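Local coordinates for protein CghA (Chaetomium globosum, PDB 6KBC) that belongs to the Diels-Alderase family, pairs two beta-rich domains of calycin type and holds a bound WK1 ligand, at residues A[165-179]-A[270-284]. Sequence-based numbering, arbitrary orientation.
Sequences YPTLPQSDREAEVAP and TVNAALYRDGKIVSN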
# COMPACT_ATOMS: atom_id res chain seq x y z
N TYR A 165 12.04 5.69 -10.36
CA TYR A 165 10.89 5.67 -11.26
C TYR A 165 10.09 6.96 -11.11
O TYR A 165 9.86 7.42 -9.99
CB TYR A 165 9.96 4.50 -10.93
CG TYR A 165 10.40 3.11 -11.31
CD1 TYR A 165 11.75 2.78 -11.47
CD2 TYR A 165 9.45 2.10 -11.44
CE1 TYR A 165 12.13 1.49 -11.80
CE2 TYR A 165 9.81 0.82 -11.76
CZ TYR A 165 11.14 0.51 -11.93
OH TYR A 165 11.46 -0.78 -12.25
N PRO A 166 9.62 7.54 -12.21
CA PRO A 166 8.69 8.68 -12.10
C PRO A 166 7.43 8.26 -11.37
O PRO A 166 6.86 7.20 -11.63
CB PRO A 166 8.40 9.05 -13.56
CG PRO A 166 8.69 7.81 -14.34
CD PRO A 166 9.83 7.13 -13.61
N THR A 167 6.97 9.11 -10.44
CA THR A 167 5.87 8.70 -9.58
C THR A 167 5.08 9.83 -8.94
O THR A 167 3.92 9.64 -8.55
CB THR A 167 6.41 7.79 -8.48
OG1 THR A 167 5.31 7.22 -7.74
CG2 THR A 167 7.31 8.58 -7.51
N LEU A 168 5.69 11.01 -8.78
CA LEU A 168 5.07 11.96 -7.86
C LEU A 168 3.87 12.63 -8.53
O LEU A 168 3.90 12.91 -9.73
CB LEU A 168 6.09 13.01 -7.39
CG LEU A 168 7.21 12.44 -6.50
CD1 LEU A 168 8.33 13.47 -6.22
CD2 LEU A 168 6.65 11.92 -5.17
N PRO A 169 2.78 12.87 -7.78
CA PRO A 169 1.61 13.51 -8.39
C PRO A 169 1.89 14.98 -8.66
O PRO A 169 2.50 15.68 -7.85
CB PRO A 169 0.52 13.33 -7.33
CG PRO A 169 1.27 13.28 -6.05
CD PRO A 169 2.57 12.57 -6.36
N GLN A 170 1.41 15.43 -9.81
CA GLN A 170 1.67 16.78 -10.28
C GLN A 170 0.50 17.72 -9.99
O GLN A 170 0.57 18.90 -10.34
CB GLN A 170 1.96 16.75 -11.78
CG GLN A 170 3.17 15.89 -12.22
CD GLN A 170 4.46 16.19 -11.46
OE1 GLN A 170 4.78 15.55 -10.46
NE2 GLN A 170 5.20 17.19 -11.94
N SER A 171 -0.54 17.21 -9.33
CA SER A 171 -1.80 17.90 -9.14
C SER A 171 -2.58 17.14 -8.07
O SER A 171 -2.25 16.01 -7.72
CB SER A 171 -2.59 17.97 -10.45
OG SER A 171 -3.18 16.71 -10.75
N ASP A 172 -3.62 17.79 -7.54
CA ASP A 172 -4.47 17.11 -6.56
C ASP A 172 -5.10 15.86 -7.16
O ASP A 172 -5.19 14.83 -6.49
CB ASP A 172 -5.55 18.06 -6.06
CG ASP A 172 -5.02 19.09 -5.08
OD1 ASP A 172 -3.82 19.43 -5.18
OD2 ASP A 172 -5.80 19.53 -4.21
N ARG A 173 -5.53 15.94 -8.42
CA ARG A 173 -6.17 14.81 -9.09
C ARG A 173 -5.23 13.60 -9.16
O ARG A 173 -5.65 12.46 -8.95
CB ARG A 173 -6.60 15.23 -10.50
CG ARG A 173 -7.20 14.12 -11.37
CD ARG A 173 -8.46 13.58 -10.72
NE ARG A 173 -9.02 12.44 -11.44
CZ ARG A 173 -8.61 11.19 -11.29
NH1 ARG A 173 -7.60 10.91 -10.46
NH2 ARG A 173 -9.20 10.20 -11.97
N GLU A 174 -3.95 13.84 -9.45
CA GLU A 174 -2.99 12.74 -9.57
C GLU A 174 -2.66 12.10 -8.23
O GLU A 174 -2.18 10.97 -8.20
CB GLU A 174 -1.73 13.25 -10.25
CG GLU A 174 -2.01 13.81 -11.64
CD GLU A 174 -0.76 13.88 -12.50
OE1 GLU A 174 -0.88 13.80 -13.74
OE2 GLU A 174 0.34 14.03 -11.93
N ALA A 175 -2.91 12.79 -7.12
CA ALA A 175 -2.70 12.20 -5.81
C ALA A 175 -3.90 11.43 -5.31
O ALA A 175 -3.79 10.67 -4.34
CB ALA A 175 -2.34 13.28 -4.79
N GLU A 176 -5.06 11.61 -5.95
CA GLU A 176 -6.28 11.02 -5.46
C GLU A 176 -6.31 9.53 -5.74
O GLU A 176 -5.83 9.07 -6.78
CB GLU A 176 -7.48 11.70 -6.13
CG GLU A 176 -7.76 13.09 -5.59
CD GLU A 176 -9.05 13.67 -6.14
OE1 GLU A 176 -9.39 13.39 -7.31
OE2 GLU A 176 -9.73 14.40 -5.38
N VAL A 177 -6.88 8.78 -4.81
CA VAL A 177 -7.36 7.42 -5.07
C VAL A 177 -8.88 7.38 -5.11
O VAL A 177 -9.45 6.35 -5.51
CB VAL A 177 -6.82 6.43 -4.01
CG1 VAL A 177 -7.40 6.76 -2.65
CG2 VAL A 177 -7.07 4.97 -4.40
N ALA A 178 -9.54 8.45 -4.70
CA ALA A 178 -10.97 8.71 -4.83
C ALA A 178 -11.16 10.20 -4.56
O ALA A 178 -10.22 10.88 -4.11
CB ALA A 178 -11.80 7.86 -3.85
N PRO A 179 -12.34 10.77 -4.87
CA PRO A 179 -12.54 12.21 -4.60
C PRO A 179 -12.19 12.58 -3.17
O PRO A 179 -12.75 12.03 -2.21
CB PRO A 179 -14.03 12.43 -4.90
CG PRO A 179 -14.36 11.38 -5.92
CD PRO A 179 -13.52 10.17 -5.54
N THR A 270 -12.59 3.70 -8.55
CA THR A 270 -11.48 4.65 -8.58
C THR A 270 -10.16 3.94 -8.32
O THR A 270 -10.12 2.87 -7.70
CB THR A 270 -11.68 5.79 -7.56
OG1 THR A 270 -11.67 5.27 -6.23
CG2 THR A 270 -13.02 6.51 -7.80
N VAL A 271 -9.07 4.56 -8.77
CA VAL A 271 -7.77 3.89 -8.70
C VAL A 271 -6.65 4.91 -8.79
O VAL A 271 -6.76 5.92 -9.49
CB VAL A 271 -7.63 2.81 -9.81
CG1 VAL A 271 -7.47 3.45 -11.18
CG2 VAL A 271 -6.46 1.89 -9.52
N ASN A 272 -5.57 4.62 -8.10
CA ASN A 272 -4.30 5.29 -8.34
C ASN A 272 -3.29 4.17 -8.58
O ASN A 272 -2.99 3.41 -7.65
CB ASN A 272 -3.91 6.17 -7.16
CG ASN A 272 -2.80 7.12 -7.51
OD1 ASN A 272 -1.70 6.68 -7.87
ND2 ASN A 272 -3.09 8.42 -7.47
N ALA A 273 -2.85 4.01 -9.82
CA ALA A 273 -2.07 2.84 -10.20
C ALA A 273 -1.04 3.25 -11.23
O ALA A 273 -1.16 4.28 -11.90
CB ALA A 273 -2.94 1.72 -10.76
N ALA A 274 -0.05 2.38 -11.40
CA ALA A 274 1.00 2.66 -12.37
C ALA A 274 1.58 1.35 -12.86
O ALA A 274 1.76 0.41 -12.08
CB ALA A 274 2.10 3.54 -11.75
N LEU A 275 1.88 1.30 -14.15
CA LEU A 275 2.64 0.21 -14.73
C LEU A 275 3.92 0.80 -15.32
O LEU A 275 3.88 1.81 -16.02
CB LEU A 275 1.86 -0.53 -15.80
CG LEU A 275 2.62 -1.65 -16.49
CD1 LEU A 275 2.87 -2.82 -15.53
CD2 LEU A 275 1.85 -2.11 -17.73
N TYR A 276 5.04 0.16 -15.01
CA TYR A 276 6.33 0.56 -15.55
C TYR A 276 6.87 -0.60 -16.36
O TYR A 276 6.58 -1.76 -16.06
CB TYR A 276 7.30 0.91 -14.44
CG TYR A 276 6.83 2.00 -13.53
CD1 TYR A 276 6.03 1.72 -12.43
CD2 TYR A 276 7.21 3.33 -13.75
CE1 TYR A 276 5.60 2.72 -11.58
CE2 TYR A 276 6.78 4.34 -12.90
CZ TYR A 276 5.98 4.03 -11.83
OH TYR A 276 5.55 5.01 -10.97
N ARG A 277 7.63 -0.28 -17.40
CA ARG A 277 8.40 -1.27 -18.14
C ARG A 277 9.84 -0.79 -18.16
O ARG A 277 10.12 0.29 -18.69
CB ARG A 277 7.87 -1.46 -19.55
CG ARG A 277 8.50 -2.65 -20.28
CD ARG A 277 8.05 -2.73 -21.74
NE ARG A 277 8.00 -4.12 -22.21
CZ ARG A 277 9.06 -4.85 -22.55
NH1 ARG A 277 10.29 -4.33 -22.48
NH2 ARG A 277 8.90 -6.10 -22.96
N ASP A 278 10.73 -1.57 -17.55
CA ASP A 278 12.13 -1.17 -17.37
C ASP A 278 12.24 0.23 -16.79
O ASP A 278 13.09 1.03 -17.19
CB ASP A 278 12.91 -1.27 -18.67
CG ASP A 278 13.04 -2.69 -19.15
OD1 ASP A 278 13.49 -3.53 -18.34
OD2 ASP A 278 12.72 -2.95 -20.32
N GLY A 279 11.36 0.54 -15.84
CA GLY A 279 11.46 1.79 -15.13
C GLY A 279 10.83 2.98 -15.81
O GLY A 279 10.77 4.06 -15.21
N LYS A 280 10.36 2.84 -17.04
CA LYS A 280 9.62 3.90 -17.71
C LYS A 280 8.13 3.69 -17.44
O LYS A 280 7.63 2.57 -17.58
CB LYS A 280 9.90 3.84 -19.20
CG LYS A 280 11.37 4.12 -19.48
CD LYS A 280 11.70 4.15 -20.94
CE LYS A 280 13.20 4.33 -21.07
NZ LYS A 280 13.57 5.68 -20.57
N ILE A 281 7.43 4.76 -17.07
CA ILE A 281 6.00 4.62 -16.81
C ILE A 281 5.28 4.45 -18.14
O ILE A 281 5.44 5.25 -19.07
CB ILE A 281 5.46 5.81 -16.00
CG1 ILE A 281 4.01 5.52 -15.56
CG2 ILE A 281 5.63 7.14 -16.74
CD1 ILE A 281 3.64 6.17 -14.25
N VAL A 282 4.53 3.36 -18.27
CA VAL A 282 3.84 3.08 -19.52
C VAL A 282 2.33 3.13 -19.37
O VAL A 282 1.62 3.22 -20.39
CB VAL A 282 4.30 1.73 -20.13
CG1 VAL A 282 5.81 1.80 -20.49
CG2 VAL A 282 4.03 0.57 -19.18
N SER A 283 1.82 3.13 -18.14
CA SER A 283 0.42 3.45 -17.88
C SER A 283 0.36 4.21 -16.56
O SER A 283 0.66 3.66 -15.50
CB SER A 283 -0.44 2.18 -17.83
OG SER A 283 -1.83 2.52 -17.73
N ASN A 284 -0.02 5.48 -16.64
CA ASN A 284 -0.29 6.29 -15.45
C ASN A 284 -1.79 6.19 -15.19
O ASN A 284 -2.58 7.04 -15.62
CB ASN A 284 0.18 7.72 -15.66
CG ASN A 284 -0.07 8.60 -14.46
OD1 ASN A 284 -0.32 8.12 -13.37
ND2 ASN A 284 0.02 9.91 -14.66
O HOH W 1 9.86 -1.42 -14.54
O HOH W 2 3.54 5.38 -9.12
O HOH W 3 -7.33 8.63 -9.09
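Tyr-165 packs on the type I' hairpin turn Arg-277 to Lys-280 at one end of an interdomain contact, in which the loop and short helix of 165-179, from the N-terminal Diels-Alderase domain, lie along the C-terminal hairpin 270-284. Gly-279 CA sits over one face of the Tyr-165 ring, 3.6 Å from its centroid. Tyr-165 CD2 in turn lies above the middle of the Tyr-276 ring, the two planes inclined at 50°. CG of Tyr-276 is anti to the carbonyl carbon (chi1 -58°), which lays the ring against Tyr-165 and brings OH to donate to Pro-166 O (2.6 Å), at the ring edge. One water donates to both this OH and Thr-167 OG1, itself bonded to Arg-185 O. At the other end, Asn-272 ND2 spans two carbonyls close to its amide plane. Its bond to Glu-174 O (2.8 Å) is bent; that to Glu-176 O (2.9 Å) is nearly straight. Thr-270 OG1 donates to Val-177 O (2.6 Å) in the carbonyl plane. Val-177, whose CG2 approaches Asn-272 N, has its side chain about 5 Å from WK1. All four direct hydrogen bonds between the segments run from side chains of 270-284 to backbone carbonyls of 165-179, joining them without strand pairing.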